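Local coordinates for putative N-acetylneuraminate lyase ([Ruminococcus] gnavus ATCC 29149, PDB 6RB7), which belongs to the dihydrodipicolinate synthetase family of TIM-barrel proteins and assembles as a tetramer, at residues G223-G235 with I258-Q270. Residues are numbered along the deposited sequence; the frame is centred on the assembly and turned at random. Where two conformers were deposited one is given.
Sequences GPDEQFMSGRVIG and INAGKMTEARKIQ. With BCN (bicine), chain I.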
loop_
_atom_site.group_PDB
_atom_site.type_symbol
_atom_site.label_atom_id
_atom_site.label_comp_id
_atom_site.label_asym_id
_atom_site.label_seq_id
_atom_site.Cartn_x
_atom_site.Cartn_y
_atom_site.Cartn_z
ATOM N N GLY A 223 11.993 -3.314 -17.456
ATOM C CA GLY A 223 10.567 -3.176 -17.789
ATOM C C GLY A 223 10.052 -1.750 -17.806
ATOM O O GLY A 223 9.219 -1.440 -18.649
ATOM N N PRO A 224 10.352 -0.871 -16.824
ATOM C CA PRO A 224 9.793 0.500 -16.808
ATOM C C PRO A 224 10.502 1.379 -17.843
ATOM O O PRO A 224 11.681 1.755 -17.657
ATOM C CB PRO A 224 10.045 1.004 -15.384
ATOM C CG PRO A 224 10.239 -0.277 -14.581
ATOM C CD PRO A 224 11.013 -1.165 -15.553
ATOM N N ASP A 225 9.815 1.687 -18.950
ATOM C CA ASP A 225 10.485 2.363 -20.090
ATOM C C ASP A 225 11.058 3.722 -19.638
ATOM O O ASP A 225 12.103 4.160 -20.177
ATOM C CB ASP A 225 9.486 2.576 -21.214
ATOM C CG ASP A 225 8.794 1.307 -21.724
ATOM O OD1 ASP A 225 9.032 0.220 -21.163
ATOM O OD2 ASP A 225 8.068 1.418 -22.739
ATOM N N GLU A 226 10.359 4.398 -18.731
ATOM C CA GLU A 226 10.732 5.735 -18.223
ATOM C C GLU A 226 12.057 5.688 -17.459
ATOM O O GLU A 226 12.643 6.731 -17.200
ATOM C CB GLU A 226 9.638 6.226 -17.270
ATOM C CG GLU A 226 8.264 6.396 -17.921
ATOM C CD GLU A 226 7.359 5.155 -17.924
ATOM O OE1 GLU A 226 7.830 3.989 -17.712
ATOM O OE2 GLU A 226 6.114 5.341 -18.084
ATOM N N GLN A 227 12.512 4.514 -17.096
ATOM C CA GLN A 227 13.772 4.314 -16.320
ATOM C C GLN A 227 14.813 3.513 -17.142
ATOM O O GLN A 227 15.796 3.046 -16.563
ATOM C CB GLN A 227 13.429 3.602 -15.016
ATOM C CG GLN A 227 12.429 4.359 -14.168
ATOM C CD GLN A 227 12.162 3.763 -12.792
ATOM O OE1 GLN A 227 11.769 4.522 -11.899
ATOM N NE2 GLN A 227 12.373 2.438 -12.586
ATOM N N PHE A 228 14.610 3.372 -18.450
ATOM C CA PHE A 228 15.454 2.543 -19.343
ATOM C C PHE A 228 16.945 2.715 -19.022
ATOM O O PHE A 228 17.621 1.704 -18.705
ATOM C CB PHE A 228 15.116 2.887 -20.792
ATOM C CG PHE A 228 15.785 2.063 -21.851
ATOM C CD1 PHE A 228 17.130 2.212 -22.133
ATOM C CD2 PHE A 228 15.056 1.140 -22.602
ATOM C CE1 PHE A 228 17.731 1.471 -23.148
ATOM C CE2 PHE A 228 15.648 0.449 -23.635
ATOM C CZ PHE A 228 16.990 0.575 -23.884
ATOM N N MET A 229 17.447 3.946 -19.048
ATOM C CA MET A 229 18.904 4.141 -18.939
ATOM C C MET A 229 19.392 3.755 -17.546
ATOM O O MET A 229 20.528 3.225 -17.418
ATOM C CB MET A 229 19.324 5.562 -19.294
ATOM C CG MET A 229 18.859 6.598 -18.363
ATOM S SD MET A 229 19.321 8.257 -19.005
ATOM C CE MET A 229 21.098 8.210 -18.911
ATOM N N SER A 230 18.570 3.971 -16.526
ATOM C CA SER A 230 18.919 3.712 -15.122
ATOM C C SER A 230 18.935 2.208 -14.869
ATOM O O SER A 230 19.821 1.745 -14.109
ATOM C CB SER A 230 17.942 4.411 -14.219
ATOM O OG SER A 230 18.122 5.813 -14.260
ATOM N N GLY A 231 17.958 1.465 -15.371
ATOM C CA GLY A 231 17.949 0.000 -15.199
ATOM C C GLY A 231 19.087 -0.633 -15.965
ATOM O O GLY A 231 19.689 -1.594 -15.452
ATOM N N ARG A 232 19.358 -0.151 -17.163
ATOM C CA ARG A 232 20.485 -0.655 -17.991
ATOM C C ARG A 232 21.812 -0.493 -17.247
ATOM O O ARG A 232 22.522 -1.505 -17.077
ATOM C CB ARG A 232 20.463 0.051 -19.336
ATOM C CG ARG A 232 19.375 -0.462 -20.268
ATOM C CD ARG A 232 19.633 -1.838 -20.922
ATOM N NE ARG A 232 20.692 -1.605 -21.905
ATOM C CZ ARG A 232 21.969 -1.854 -21.736
ATOM N NH1 ARG A 232 22.452 -2.459 -20.678
ATOM N NH2 ARG A 232 22.817 -1.527 -22.702
ATOM N N VAL A 233 22.109 0.693 -16.720
ATOM C CA VAL A 233 23.477 0.876 -16.156
ATOM C C VAL A 233 23.648 0.049 -14.889
ATOM O O VAL A 233 24.789 -0.248 -14.549
ATOM C CB VAL A 233 23.863 2.350 -15.954
ATOM C CG1 VAL A 233 23.914 3.065 -17.278
ATOM C CG2 VAL A 233 22.994 3.074 -14.933
ATOM N N ILE A 234 22.580 -0.265 -14.153
ATOM C CA ILE A 234 22.761 -0.963 -12.863
ATOM C C ILE A 234 22.735 -2.476 -13.075
ATOM O O ILE A 234 22.945 -3.178 -12.079
ATOM C CB ILE A 234 21.749 -0.481 -11.811
ATOM C CG1 ILE A 234 22.335 -0.619 -10.399
ATOM C CG2 ILE A 234 20.423 -1.211 -11.975
ATOM C CD1 ILE A 234 21.444 0.023 -9.330
ATOM N N GLY A 235 22.566 -2.950 -14.298
ATOM C CA GLY A 235 22.800 -4.379 -14.575
ATOM C C GLY A 235 21.786 -5.076 -15.459
ATOM O O GLY A 235 21.990 -6.277 -15.718
ATOM N N ILE A 258 24.121 4.419 -24.289
ATOM C CA ILE A 258 24.485 3.765 -23.005
ATOM C C ILE A 258 25.701 2.864 -23.209
ATOM O O ILE A 258 26.635 2.917 -22.394
ATOM C CB ILE A 258 23.286 2.998 -22.434
ATOM C CG1 ILE A 258 22.181 3.972 -21.990
ATOM C CG2 ILE A 258 23.708 2.051 -21.306
ATOM C CD1 ILE A 258 20.841 3.316 -21.946
ATOM N N ASN A 259 25.700 2.059 -24.263
ATOM C CA ASN A 259 26.801 1.089 -24.500
ATOM C C ASN A 259 28.098 1.856 -24.769
ATOM O O ASN A 259 29.178 1.297 -24.403
ATOM C CB ASN A 259 26.469 0.091 -25.591
ATOM C CG ASN A 259 25.458 -0.938 -25.117
ATOM O OD1 ASN A 259 25.482 -1.316 -23.947
ATOM N ND2 ASN A 259 24.599 -1.401 -26.017
ATOM N N ALA A 260 28.014 3.090 -25.263
ATOM C CA ALA A 260 29.209 3.923 -25.563
ATOM C C ALA A 260 29.638 4.765 -24.341
ATOM O O ALA A 260 30.650 5.468 -24.439
ATOM C CB ALA A 260 28.918 4.770 -26.775
ATOM N N GLY A 261 28.907 4.712 -23.232
ATOM C CA GLY A 261 29.196 5.538 -22.048
ATOM C C GLY A 261 28.842 7.000 -22.275
ATOM O O GLY A 261 29.348 7.853 -21.541
ATOM N N LYS A 262 27.999 7.307 -23.261
ATOM C CA LYS A 262 27.622 8.700 -23.616
ATOM C C LYS A 262 26.362 9.066 -22.833
ATOM O O LYS A 262 25.248 9.077 -23.395
ATOM C CB LYS A 262 27.405 8.833 -25.108
ATOM C CG LYS A 262 28.696 8.705 -25.914
ATOM C CD LYS A 262 28.496 8.737 -27.395
ATOM C CE LYS A 262 29.829 8.852 -28.105
ATOM N NZ LYS A 262 29.686 8.594 -29.554
ATOM N N MET A 263 26.527 9.359 -21.551
ATOM C CA MET A 263 25.373 9.478 -20.632
ATOM C C MET A 263 24.643 10.806 -20.864
ATOM O O MET A 263 23.432 10.837 -20.622
ATOM C CB MET A 263 25.848 9.289 -19.193
ATOM C CG MET A 263 26.723 8.023 -19.091
ATOM S SD MET A 263 25.961 6.547 -19.854
ATOM C CE MET A 263 24.292 6.944 -19.346
ATOM N N THR A 264 25.317 11.877 -21.314
ATOM C CA THR A 264 24.617 13.157 -21.601
ATOM C C THR A 264 23.657 12.947 -22.782
ATOM O O THR A 264 22.473 13.376 -22.722
ATOM C CB THR A 264 25.560 14.332 -21.862
ATOM O OG1 THR A 264 26.234 14.511 -20.629
ATOM C CG2 THR A 264 24.842 15.597 -22.269
ATOM N N GLU A 265 24.148 12.322 -23.842
ATOM C CA GLU A 265 23.318 12.065 -25.031
ATOM C C GLU A 265 22.173 11.108 -24.653
ATOM O O GLU A 265 21.024 11.317 -25.100
ATOM C CB GLU A 265 24.201 11.504 -26.137
ATOM C CG GLU A 265 25.258 12.509 -26.600
ATOM C CD GLU A 265 26.631 12.541 -25.930
ATOM O OE1 GLU A 265 26.789 12.125 -24.723
ATOM O OE2 GLU A 265 27.596 12.997 -26.638
ATOM N N ALA A 266 22.482 10.095 -23.845
ATOM C CA ALA A 266 21.462 9.136 -23.367
ATOM C C ALA A 266 20.380 9.894 -22.612
ATOM O O ALA A 266 19.175 9.660 -22.854
ATOM C CB ALA A 266 22.094 8.061 -22.537
ATOM N N ARG A 267 20.759 10.788 -21.699
ATOM C CA ARG A 267 19.760 11.545 -20.902
ATOM C C ARG A 267 18.876 12.377 -21.825
ATOM O O ARG A 267 17.643 12.393 -21.630
ATOM C CB ARG A 267 20.407 12.549 -19.945
ATOM C CG ARG A 267 20.597 12.058 -18.543
ATOM C CD ARG A 267 21.095 13.147 -17.600
ATOM N NE ARG A 267 22.432 13.651 -17.924
ATOM C CZ ARG A 267 23.568 13.017 -17.694
ATOM N NH1 ARG A 267 23.612 11.786 -17.173
ATOM N NH2 ARG A 267 24.704 13.608 -18.023
ATOM N N LYS A 268 19.434 13.013 -22.860
ATOM C CA LYS A 268 18.587 13.788 -23.799
ATOM C C LYS A 268 17.502 12.898 -24.404
ATOM O O LYS A 268 16.317 13.336 -24.492
ATOM C CB LYS A 268 19.426 14.476 -24.873
ATOM C CG LYS A 268 20.270 15.623 -24.320
ATOM C CD LYS A 268 21.018 16.370 -25.400
ATOM C CE LYS A 268 21.642 17.648 -24.878
ATOM N NZ LYS A 268 22.838 17.350 -24.056
ATOM N N ILE A 269 17.893 11.699 -24.843
ATOM C CA ILE A 269 16.933 10.794 -25.501
ATOM C C ILE A 269 15.907 10.297 -24.475
ATOM O O ILE A 269 14.720 10.276 -24.757
ATOM C CB ILE A 269 17.653 9.667 -26.239
ATOM C CG1 ILE A 269 18.559 10.245 -27.339
ATOM C CG2 ILE A 269 16.612 8.721 -26.818
ATOM C CD1 ILE A 269 19.506 9.247 -27.913
ATOM N N GLN A 270 16.394 9.860 -23.306
ATOM C CA GLN A 270 15.489 9.375 -22.237
ATOM C C GLN A 270 14.451 10.454 -21.918
ATOM O O GLN A 270 13.225 10.136 -21.762
ATOM C CB GLN A 270 16.278 8.983 -21.004
ATOM C CG GLN A 270 15.391 8.433 -19.881
ATOM C CD GLN A 270 15.027 7.004 -20.151
ATOM O OE1 GLN A 270 15.905 6.123 -20.059
ATOM N NE2 GLN A 270 13.742 6.737 -20.466
HETATM N N1 BCN I . 33.474 8.579 -23.417
HETATM C C1 BCN I . 34.550 7.781 -22.756
HETATM C C2 BCN I . 34.160 6.439 -22.126
HETATM O O21 BCN I . 32.946 6.191 -22.011
HETATM O O22 BCN I . 35.091 5.677 -21.755
HETATM C C3 BCN I . 32.388 9.021 -22.526
HETATM C C4 BCN I . 31.986 10.465 -22.733
HETATM O O4 BCN I . 31.796 11.126 -21.490
HETATM C C5 BCN I . 33.063 8.080 -24.739
HETATM C C6 BCN I . 33.231 9.111 -25.832
HETATM O O6 BCN I . 32.305 10.172 -25.672
#
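The carboxamide of Gln-270 closes over the start of helix 228-234. Its OE1 takes the backbone N of Met-229 at 2.9 Å, with that N almost in line with the amide C=O. Its NE2 gives a bond to Asp-225 O (3.1 Å), lying in the plane of the Asp-225 carbonyl on a lone pair of that oxygen, which itself sits somewhat out of the Gln-270 amide plane. The same oxygen also accepts Phe-228 N, and Asn-274 takes a further bond from NE2. CG of Gln-270 stands anti to its backbone N (chi1 -178°), and a bend at chi2 turns the amide toward the backbone at the helix start, while CB and CG run past the Met-229 sulfur. Met-229 fits as a knob among Ile-258, Met-263, Ala-266 and Gln-270: SD lies 3.7 Å from Gln-270 CB, and the bend at chi3 brings CE to 3.8 Å from Ala-266 CB. Ile-258 is the reciprocal knob. Its CD1 meets the Phe-228 ring at the edge, 3.8 Å from CE1, while CG2 sits 3.9 Å from Arg-232 NH2, over one face of the guanidinium. At the edge of that group NH2 bonds Asn-259 OD1 (2.9 Å), approaching from above the amide plane, and NE pairs with Asp-255. The contact thus joins the short helix after barrel strand 219-222 to the turn between helices 248-259 and 263-281, whose outer side meets bicine. Gln-270 OE1 supplies an acceptor for Met-229 N, which has none within its own segment and would probably be costly to bury without one.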